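Local coordinates for protein AgaA (Rhizobium radiobacter, PDB 6HLX) that binds the opine agropinic acid in the periplasm as the solute-binding component of an ABC transporter, probably delivering it to the membrane permease for import, at residues A[324-338]-A[366-378]. Residues are numbered along the deposited sequence; the frame is centred on the assembly and turned at random.
With G9Z (agropinic acid), chain E; EDO (1,2-ethanediol), chain B.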
ATOM      1  N   VAL A 324     -25.494  10.908  -1.605  1.00 25.46           N
ATOM      2  CA  VAL A 324     -24.054  10.920  -1.401  1.00 23.88           C
ATOM      3  C   VAL A 324     -23.363  10.482  -2.689  1.00 26.64           C
ATOM      4  O   VAL A 324     -23.974   9.802  -3.505  1.00 26.60           O
ATOM      5  CB  VAL A 324     -23.668  10.002  -0.191  1.00 25.88           C
ATOM      6  CG1 VAL A 324     -24.022   8.543  -0.451  1.00 25.79           C
ATOM      7  CG2 VAL A 324     -22.201  10.147   0.219  1.00 24.73           C
ATOM      8  N   ARG A 325     -22.085  10.817  -2.828  1.00 23.65           N
ATOM      9  CA  ARG A 325     -21.294  10.384  -3.967  1.00 22.29           C
ATOM     10  C   ARG A 325     -20.219   9.422  -3.494  1.00 25.76           C
ATOM     11  O   ARG A 325     -19.565   9.692  -2.487  1.00 24.68           O
ATOM     12  CB  ARG A 325     -20.640  11.579  -4.672  1.00 22.94           C
ATOM     13  CG  ARG A 325     -21.649  12.618  -5.196  1.00 30.52           C
ATOM     14  CD  ARG A 325     -21.029  13.501  -6.266  1.00 33.01           C
ATOM     15  NE  ARG A 325     -20.828  12.775  -7.523  1.00 31.89           N
ATOM     16  CZ  ARG A 325     -21.715  12.715  -8.513  1.00 48.94           C
ATOM     17  NH1 ARG A 325     -22.883  13.339  -8.410  1.00 38.81           N
ATOM     18  NH2 ARG A 325     -21.441  12.028  -9.616  1.00 38.83           N
ATOM     19  N   LEU A 326     -20.030   8.311  -4.221  1.00 21.71           N
ATOM     20  CA  LEU A 326     -18.987   7.316  -3.923  1.00 21.18           C
ATOM     21  C   LEU A 326     -17.895   7.391  -4.972  1.00 23.95           C
ATOM     22  O   LEU A 326     -18.159   7.204  -6.168  1.00 22.53           O
ATOM     23  CB  LEU A 326     -19.578   5.902  -3.897  1.00 21.30           C
ATOM     24  CG  LEU A 326     -18.633   4.686  -3.710  1.00 22.37           C
ATOM     25  CD1 LEU A 326     -17.890   4.761  -2.371  1.00 22.29           C
ATOM     26  CD2 LEU A 326     -19.430   3.397  -3.776  1.00 23.05           C
ATOM     27  N   LEU A 327     -16.667   7.623  -4.506  1.00 20.28           N
ATOM     28  CA  LEU A 327     -15.501   7.670  -5.394  1.00 19.96           C
ATOM     29  C   LEU A 327     -14.887   6.287  -5.532  1.00 22.90           C
ATOM     30  O   LEU A 327     -14.531   5.648  -4.533  1.00 21.89           O
ATOM     31  CB  LEU A 327     -14.445   8.657  -4.859  1.00 20.56           C
ATOM     32  CG  LEU A 327     -13.106   8.719  -5.610  1.00 23.97           C
ATOM     33  CD1 LEU A 327     -13.286   9.208  -7.072  1.00 23.38           C
ATOM     34  CD2 LEU A 327     -12.086   9.555  -4.845  1.00 22.76           C
ATOM     35  N   ALA A 328     -14.679   5.854  -6.769  1.00 19.44           N
ATOM     36  CA  ALA A 328     -13.945   4.614  -7.019  1.00 19.86           C
ATOM     37  C   ALA A 328     -13.192   4.839  -8.339  1.00 23.29           C
ATOM     38  O   ALA A 328     -12.703   5.954  -8.558  1.00 21.80           O
ATOM     39  CB  ALA A 328     -14.897   3.407  -7.078  1.00 21.24           C
ATOM     40  N   THR A 329     -13.064   3.821  -9.190  1.00 20.58           N
ATOM     41  CA  THR A 329     -12.361   3.964 -10.482  1.00 19.84           C
ATOM     42  C   THR A 329     -12.953   2.989 -11.473  1.00 23.53           C
ATOM     43  O   THR A 329     -13.427   1.920 -11.073  1.00 20.85           O
ATOM     44  CB  THR A 329     -10.830   3.729 -10.314  1.00 22.89           C
ATOM     45  OG1 THR A 329     -10.140   3.954 -11.565  1.00 21.25           O
ATOM     46  CG2 THR A 329     -10.483   2.307  -9.784  1.00 22.29           C
ATOM     47  N   SER A 330     -12.866   3.319 -12.772  1.00 20.04           N
ATOM     48  CA  SER A 330     -13.267   2.372 -13.805  1.00 21.13           C
ATOM     49  C   SER A 330     -11.998   1.617 -14.309  1.00 23.52           C
ATOM     50  O   SER A 330     -12.123   0.726 -15.131  1.00 24.04           O
ATOM     51  CB  SER A 330     -13.896   3.118 -14.971  1.00 27.31           C
ATOM     52  OG  SER A 330     -12.990   4.161 -15.284  1.00 35.03           O
ATOM     53  N   GLN A 331     -10.784   2.003 -13.860  1.00 20.42           N
ATOM     54  CA  GLN A 331      -9.539   1.370 -14.338  1.00 18.91           C
ATOM     55  C   GLN A 331      -9.371  -0.085 -13.861  1.00 23.36           C
ATOM     56  O   GLN A 331      -8.674  -0.880 -14.509  1.00 23.31           O
ATOM     57  CB  GLN A 331      -8.327   2.214 -13.935  1.00 19.89           C
ATOM     58  CG  GLN A 331      -7.015   1.697 -14.609  1.00 19.39           C
ATOM     59  CD  GLN A 331      -5.869   2.674 -14.650  1.00 24.48           C
ATOM     60  OE1 GLN A 331      -4.685   2.276 -14.743  1.00 24.93           O
ATOM     61  NE2 GLN A 331      -6.169   3.968 -14.628  1.00 16.37           N
ATOM     62  N   TYR A 332      -9.961  -0.404 -12.699  1.00 20.40           N
ATOM     63  CA  TYR A 332      -9.897  -1.743 -12.117  1.00 20.72           C
ATOM     64  C   TYR A 332     -11.331  -2.217 -12.048  1.00 23.16           C
ATOM     65  O   TYR A 332     -12.135  -1.643 -11.307  1.00 21.53           O
ATOM     66  CB  TYR A 332      -9.247  -1.672 -10.719  1.00 21.22           C
ATOM     67  CG  TYR A 332      -7.798  -1.244 -10.805  1.00 20.13           C
ATOM     68  CD1 TYR A 332      -7.452   0.105 -10.898  1.00 21.69           C
ATOM     69  CD2 TYR A 332      -6.772  -2.190 -10.859  1.00 19.93           C
ATOM     70  CE1 TYR A 332      -6.123   0.503 -11.033  1.00 21.49           C
ATOM     71  CE2 TYR A 332      -5.439  -1.803 -11.003  1.00 20.24           C
ATOM     72  CZ  TYR A 332      -5.123  -0.458 -11.116  1.00 22.99           C
ATOM     73  OH  TYR A 332      -3.817  -0.073 -11.229  1.00 22.78           O
ATOM     74  N   SER A 333     -11.683  -3.201 -12.870  1.00 22.69           N
ATOM     75  CA  SER A 333     -13.067  -3.684 -12.893  1.00 22.90           C
ATOM     76  C   SER A 333     -13.574  -4.051 -11.507  1.00 23.47           C
ATOM     77  O   SER A 333     -14.741  -3.768 -11.198  1.00 24.47           O
ATOM     78  CB  SER A 333     -13.225  -4.866 -13.835  1.00 28.16           C
ATOM     79  OG  SER A 333     -13.047  -4.402 -15.162  1.00 36.82           O
ATOM     80  N   PHE A 334     -12.712  -4.645 -10.653  1.00 20.14           N
ATOM     81  CA  PHE A 334     -13.225  -4.998  -9.305  1.00 19.69           C
ATOM     82  C   PHE A 334     -13.634  -3.765  -8.493  1.00 22.16           C
ATOM     83  O   PHE A 334     -14.542  -3.860  -7.682  1.00 22.10           O
ATOM     84  CB  PHE A 334     -12.248  -5.896  -8.539  1.00 21.28           C
ATOM     85  CG  PHE A 334     -10.954  -5.231  -8.120  1.00 22.01           C
ATOM     86  CD1 PHE A 334     -10.876  -4.512  -6.930  1.00 23.69           C
ATOM     87  CD2 PHE A 334      -9.809  -5.327  -8.916  1.00 23.97           C
ATOM     88  CE1 PHE A 334      -9.682  -3.880  -6.553  1.00 23.71           C
ATOM     89  CE2 PHE A 334      -8.611  -4.710  -8.525  1.00 25.62           C
ATOM     90  CZ  PHE A 334      -8.556  -4.001  -7.345  1.00 23.79           C
ATOM     91  N   GLN A 335     -12.959  -2.621  -8.692  1.00 20.40           N
ATOM     92  CA  GLN A 335     -13.296  -1.384  -7.968  1.00 20.59           C
ATOM     93  C   GLN A 335     -14.643  -0.852  -8.474  1.00 22.30           C
ATOM     94  O   GLN A 335     -15.549  -0.531  -7.679  1.00 21.00           O
ATOM     95  CB  GLN A 335     -12.199  -0.339  -8.194  1.00 21.03           C
ATOM     96  CG  GLN A 335     -10.894  -0.619  -7.453  1.00 24.80           C
ATOM     97  CD  GLN A 335     -10.650   0.385  -6.352  1.00 23.48           C
ATOM     98  OE1 GLN A 335     -11.310   1.421  -6.242  1.00 22.77           O
ATOM     99  NE2 GLN A 335      -9.675   0.090  -5.517  1.00 21.03           N
ATOM    100  N   GLN A 336     -14.795  -0.798  -9.822  1.00 20.91           N
ATOM    101  CA  GLN A 336     -16.071  -0.354 -10.397  1.00 21.33           C
ATOM    102  C   GLN A 336     -17.226  -1.260  -9.948  1.00 24.66           C
ATOM    103  O   GLN A 336     -18.268  -0.757  -9.528  1.00 26.05           O
ATOM    104  CB  GLN A 336     -15.994  -0.335 -11.925  1.00 22.66           C
ATOM    105  CG  GLN A 336     -17.378  -0.115 -12.557  1.00 26.20           C
ATOM    106  CD  GLN A 336     -17.260   0.168 -14.018  1.00 36.90           C
ATOM    107  OE1 GLN A 336     -16.556   1.073 -14.419  1.00 28.41           O
ATOM    108  NE2 GLN A 336     -17.953  -0.597 -14.834  1.00 38.13           N
ATOM    109  N   ASN A 337     -17.046  -2.590 -10.029  1.00 22.19           N
ATOM    110  CA  ASN A 337     -18.126  -3.523  -9.667  1.00 22.42           C
ATOM    111  C   ASN A 337     -18.411  -3.527  -8.173  1.00 24.76           C
ATOM    112  O   ASN A 337     -19.582  -3.664  -7.777  1.00 23.54           O
ATOM    113  CB  ASN A 337     -17.851  -4.919 -10.223  1.00 22.89           C
ATOM    114  CG  ASN A 337     -18.011  -4.946 -11.720  1.00 31.47           C
ATOM    115  OD1 ASN A 337     -18.917  -4.320 -12.285  1.00 29.52           O
ATOM    116  ND2 ASN A 337     -17.135  -5.655 -12.392  1.00 28.45           N
ATOM    117  N   THR A 338     -17.365  -3.295  -7.336  1.00 20.79           N
ATOM    118  CA  THR A 338     -17.606  -3.172  -5.885  1.00 20.60           C
ATOM    119  C   THR A 338     -18.468  -1.926  -5.673  1.00 23.56           C
ATOM    120  O   THR A 338     -19.426  -1.962  -4.892  1.00 24.51           O
ATOM    121  CB  THR A 338     -16.274  -3.087  -5.107  1.00 23.39           C
ATOM    122  OG1 THR A 338     -15.603  -4.356  -5.205  1.00 22.66           O
ATOM    123  CG2 THR A 338     -16.483  -2.706  -3.607  1.00 20.76           C
ATOM    124  N   LYS A 366      -7.745  12.827  -6.077  1.00 22.49           N
ATOM    125  CA  LYS A 366      -8.871  13.225  -5.221  1.00 22.14           C
ATOM    126  C   LYS A 366      -8.729  12.619  -3.816  1.00 26.01           C
ATOM    127  O   LYS A 366      -8.969  13.315  -2.828  1.00 26.83           O
ATOM    128  CB  LYS A 366     -10.211  12.816  -5.830  1.00 23.94           C
ATOM    129  CG  LYS A 366     -10.583  13.578  -7.098  1.00 26.54           C
ATOM    130  CD  LYS A 366     -11.959  13.141  -7.595  1.00 38.82           C
ATOM    131  CE  LYS A 366     -12.780  14.301  -8.099  1.00 59.84           C
ATOM    132  NZ  LYS A 366     -14.180  13.892  -8.390  1.00 73.39           N
ATOM    133  N   ALA A 367      -8.356  11.338  -3.727  1.00 22.41           N
ATOM    134  CA  ALA A 367      -8.207  10.664  -2.431  1.00 23.99           C
ATOM    135  C   ALA A 367      -7.142  11.353  -1.559  1.00 31.40           C
ATOM    136  O   ALA A 367      -7.351  11.522  -0.346  1.00 29.34           O
ATOM    137  CB  ALA A 367      -7.875   9.190  -2.627  1.00 24.97           C
ATOM    138  N   SER A 368      -6.045  11.820  -2.194  1.00 30.00           N
ATOM    139  CA  SER A 368      -4.926  12.501  -1.523  1.00 31.77           C
ATOM    140  C   SER A 368      -5.316  13.805  -0.853  1.00 38.26           C
ATOM    141  O   SER A 368      -4.679  14.167   0.130  1.00 41.06           O
ATOM    142  CB  SER A 368      -3.757  12.730  -2.491  1.00 33.90           C
ATOM    143  OG  SER A 368      -3.998  13.838  -3.345  1.00 38.00           O
ATOM    144  N   THR A 369      -6.329  14.521  -1.385  1.00 33.18           N
ATOM    145  CA  THR A 369      -6.815  15.788  -0.827  1.00 32.68           C
ATOM    146  C   THR A 369      -8.132  15.650  -0.041  1.00 32.70           C
ATOM    147  O   THR A 369      -8.652  16.654   0.438  1.00 33.08           O
ATOM    148  CB  THR A 369      -6.957  16.879  -1.911  1.00 43.90           C
ATOM    149  OG1 THR A 369      -7.953  16.501  -2.865  1.00 40.85           O
ATOM    150  CG2 THR A 369      -5.631  17.226  -2.590  1.00 46.38           C
ATOM    151  N   GLY A 370      -8.668  14.429   0.059  1.00 28.80           N
ATOM    152  CA  GLY A 370      -9.952  14.187   0.722  1.00 28.14           C
ATOM    153  C   GLY A 370     -11.119  14.748  -0.072  1.00 30.88           C
ATOM    154  O   GLY A 370     -12.175  15.042   0.490  1.00 30.01           O
ATOM    155  N   ASP A 371     -10.941  14.893  -1.405  1.00 26.72           N
ATOM    156  CA  ASP A 371     -11.973  15.431  -2.290  1.00 26.75           C
ATOM    157  C   ASP A 371     -13.017  14.355  -2.635  1.00 28.31           C
ATOM    158  O   ASP A 371     -13.165  13.954  -3.793  1.00 27.58           O
ATOM    159  CB  ASP A 371     -11.344  16.053  -3.547  1.00 28.56           C
ATOM    160  CG  ASP A 371     -12.332  16.780  -4.437  1.00 34.91           C
ATOM    161  OD1 ASP A 371     -13.477  17.052  -3.971  1.00 34.23           O
ATOM    162  OD2 ASP A 371     -11.977  17.061  -5.603  1.00 38.78           O
ATOM    163  N   TYR A 372     -13.744  13.893  -1.612  1.00 23.76           N
ATOM    164  CA  TYR A 372     -14.760  12.857  -1.764  1.00 22.80           C
ATOM    165  C   TYR A 372     -15.628  12.806  -0.512  1.00 25.26           C
ATOM    166  O   TYR A 372     -15.217  13.348   0.512  1.00 25.05           O
ATOM    167  CB  TYR A 372     -14.083  11.483  -2.009  1.00 23.57           C
ATOM    168  CG  TYR A 372     -13.201  10.948  -0.892  1.00 23.02           C
ATOM    169  CD1 TYR A 372     -13.741  10.189   0.146  1.00 24.24           C
ATOM    170  CD2 TYR A 372     -11.812  11.087  -0.939  1.00 23.08           C
ATOM    171  CE1 TYR A 372     -12.932   9.612   1.123  1.00 23.29           C
ATOM    172  CE2 TYR A 372     -10.993  10.550   0.062  1.00 22.67           C
ATOM    173  CZ  TYR A 372     -11.558   9.801   1.085  1.00 24.36           C
ATOM    174  OH  TYR A 372     -10.767   9.187   2.033  1.00 21.91           O
ATOM    175  N   ASP A 373     -16.796  12.119  -0.588  1.00 22.62           N
ATOM    176  CA  ASP A 373     -17.720  11.889   0.546  1.00 21.74           C
ATOM    177  C   ASP A 373     -17.287  10.539   1.172  1.00 23.74           C
ATOM    178  O   ASP A 373     -17.037  10.455   2.371  1.00 23.39           O
ATOM    179  CB  ASP A 373     -19.172  11.806   0.045  1.00 22.54           C
ATOM    180  CG  ASP A 373     -19.709  13.085  -0.589  1.00 29.73           C
ATOM    181  OD1 ASP A 373     -19.154  14.163  -0.308  1.00 28.85           O
ATOM    182  OD2 ASP A 373     -20.674  12.996  -1.385  1.00 30.57           O
ATOM    183  N   PHE A 374     -17.164   9.502   0.332  1.00 20.65           N
ATOM    184  CA  PHE A 374     -16.599   8.201   0.717  1.00 19.48           C
ATOM    185  C   PHE A 374     -15.989   7.535  -0.479  1.00 22.02           C
ATOM    186  O   PHE A 374     -16.263   7.940  -1.608  1.00 22.44           O
ATOM    187  CB  PHE A 374     -17.554   7.282   1.508  1.00 20.95           C
ATOM    188  CG  PHE A 374     -18.766   6.646   0.863  1.00 22.26           C
ATOM    189  CD1 PHE A 374     -19.524   7.344  -0.085  1.00 23.85           C
ATOM    190  CD2 PHE A 374     -19.256   5.423   1.328  1.00 23.03           C
ATOM    191  CE1 PHE A 374     -20.714   6.803  -0.589  1.00 23.58           C
ATOM    192  CE2 PHE A 374     -20.447   4.882   0.822  1.00 24.09           C
ATOM    193  CZ  PHE A 374     -21.165   5.578  -0.133  1.00 22.86           C
ATOM    194  N   THR A 375     -15.058   6.597  -0.243  1.00 19.24           N
ATOM    195  CA  THR A 375     -14.336   5.956  -1.357  1.00 18.75           C
ATOM    196  C   THR A 375     -14.163   4.482  -1.127  1.00 22.04           C
ATOM    197  O   THR A 375     -14.047   4.053   0.027  1.00 20.42           O
ATOM    198  CB  THR A 375     -12.977   6.655  -1.637  1.00 21.64           C
ATOM    199  OG1 THR A 375     -12.359   6.099  -2.815  1.00 21.87           O
ATOM    200  CG2 THR A 375     -11.960   6.531  -0.464  1.00 21.78           C
ATOM    201  N   VAL A 376     -14.229   3.708  -2.222  1.00 20.12           N
ATOM    202  CA  VAL A 376     -13.939   2.272  -2.178  1.00 19.16           C
ATOM    203  C   VAL A 376     -12.453   2.147  -1.767  1.00 21.35           C
ATOM    204  O   VAL A 376     -11.566   2.789  -2.351  1.00 21.09           O
ATOM    205  CB  VAL A 376     -14.219   1.590  -3.535  1.00 22.30           C
ATOM    206  CG1 VAL A 376     -13.669   0.164  -3.573  1.00 22.02           C
ATOM    207  CG2 VAL A 376     -15.726   1.598  -3.828  1.00 21.81           C
ATOM    208  N   MET A 377     -12.195   1.299  -0.771  1.00 19.27           N
ATOM    209  CA  MET A 377     -10.850   1.082  -0.243  1.00 17.79           C
ATOM    210  C   MET A 377     -10.434  -0.329  -0.641  1.00 21.61           C
ATOM    211  O   MET A 377     -11.098  -1.282  -0.256  1.00 21.76           O
ATOM    212  CB  MET A 377     -10.907   1.203   1.318  1.00 19.20           C
ATOM    213  CG  MET A 377      -9.623   0.749   2.036  1.00 21.88           C
ATOM    214  SD  MET A 377      -9.704   0.985   3.832  1.00 23.57           S
ATOM    215  CE  MET A 377     -11.035  -0.225   4.311  1.00 21.51           C
ATOM    216  N   GLY A 378      -9.360  -0.436  -1.412  1.00 19.77           N
ATOM    217  CA  GLY A 378      -8.723  -1.693  -1.804  1.00 19.71           C
ATOM    218  C   GLY A 378      -7.318  -1.569  -1.263  1.00 22.08           C
ATOM    219  O   GLY A 378      -6.520  -0.812  -1.813  1.00 19.50           O
TER
HETATM  220  OAM G9Z E 604      -2.826   1.056  -6.617  1.00 19.83           O
HETATM  221  CAB G9Z E 604      -3.952   0.540  -6.625  1.00 20.73           C
HETATM  222  CAC G9Z E 604      -4.686   0.328  -7.809  1.00 21.35           C
HETATM  223  CB  G9Z E 604      -6.020  -0.353  -7.374  1.00 20.86           C
HETATM  224  CA  G9Z E 604      -6.008  -0.312  -5.855  1.00 19.50           C
HETATM  225  C   G9Z E 604      -6.270  -1.606  -5.302  1.00 21.29           C
HETATM  226  O   G9Z E 604      -5.310  -2.415  -5.166  1.00 20.70           O
HETATM  227  N   G9Z E 604      -4.656   0.243  -5.517  1.00 18.24           N
HETATM  228  CAG G9Z E 604      -4.108   0.345  -4.109  1.00 18.29           C
HETATM  229  CAH G9Z E 604      -4.675   1.580  -3.407  1.00 20.27           C
HETATM  230  OAP G9Z E 604      -6.084   1.382  -3.296  1.00 20.84           O
HETATM  231  CAI G9Z E 604      -4.071   1.798  -2.016  1.00 20.24           C
HETATM  232  OAQ G9Z E 604      -2.640   1.572  -2.081  1.00 19.16           O
HETATM  233  CAJ G9Z E 604      -4.285   3.267  -1.517  1.00 19.85           C
HETATM  234  OAR G9Z E 604      -3.696   3.421  -0.212  1.00 20.34           O
HETATM  235  CAK G9Z E 604      -5.742   3.788  -1.514  1.00 19.14           C
HETATM  236  OAT G9Z E 604      -5.741   5.215  -1.310  1.00 20.09           O
HETATM  237  CAL G9Z E 604      -6.629   3.068  -0.487  1.00 19.08           C
HETATM  238  OAS G9Z E 604      -7.999   3.504  -0.628  1.00 20.39           O
HETATM  239  OXT G9Z E 604      -7.462  -1.891  -5.007  1.00 20.87           O
HETATM  240  C1  EDO B 628     -17.083  17.495   2.725  1.00 62.16           C
HETATM  241  O1  EDO B 628     -18.460  17.805   2.806  1.00 64.18           O
HETATM  242  C2  EDO B 628     -16.924  15.975   2.484  1.00 60.69           C
HETATM  243  O2  EDO B 628     -17.429  15.616   1.208  1.00 57.50           O
HETATM  244  O   HOH W   1     -17.238  10.907  -3.092  1.00 29.03           O
HETATM  245  O   HOH W   2      -8.921   1.876  -3.166  1.00 19.92           O
HETATM  246  O   HOH W   3     -11.495   3.828  -4.864  1.00 20.71           O
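K366 lays its CB against CD2 of L327, 3.9 Å away, so its aliphatic stem covers a leucine between helix 360-369 and the sheet while its amine lies beyond the apolar patch. G370 ends that helix in a Schellman motif, whose positive phi suits glycine. Y372 then sets its CB against the same leucine methyl. At D373 the carboxylate stands in for a strand acceptor: OD2 takes the R325 N-H through its anti lone pair (3.0 Å), while a water links D373 N to R325 O. R325 turns its own charged end to D356.

The chi1 of F374 (69°) swings its ring back over L326, whose CD1 meets the centre of the face, a CH-pi contact 3.7 Å from the centroid. Strands 322-327 and 374-379, adjacent and parallel in a beta-alpha-beta unit, pair through F374 O, which receives L327 N almost straight (177°), and through L327 O, which receives V376 N. T375, beta-branched as suits a strand, gives that L327 oxygen a second donor, OG1, from above the carbonyl plane (2.8 Å); R363 also bonds this hydroxyl. V376 spreads its branches, CG2 to A328 CB and CG1 to T338 CG2 at 4.0 Å, seating helix 333-347 on the sheet.

G378, lacking a side chain, makes way for ligand OXT; separately, its carbonyl O accepts from OAP (2.7 Å). Q335 NE2 grips OXT at 3.0 Å and shares a water with V376 O, G378 N and OAP. Apolar packing and strand pairing thus place Q335 NE2 and G378 O in the pocket wall, both bonded to agropinic acid.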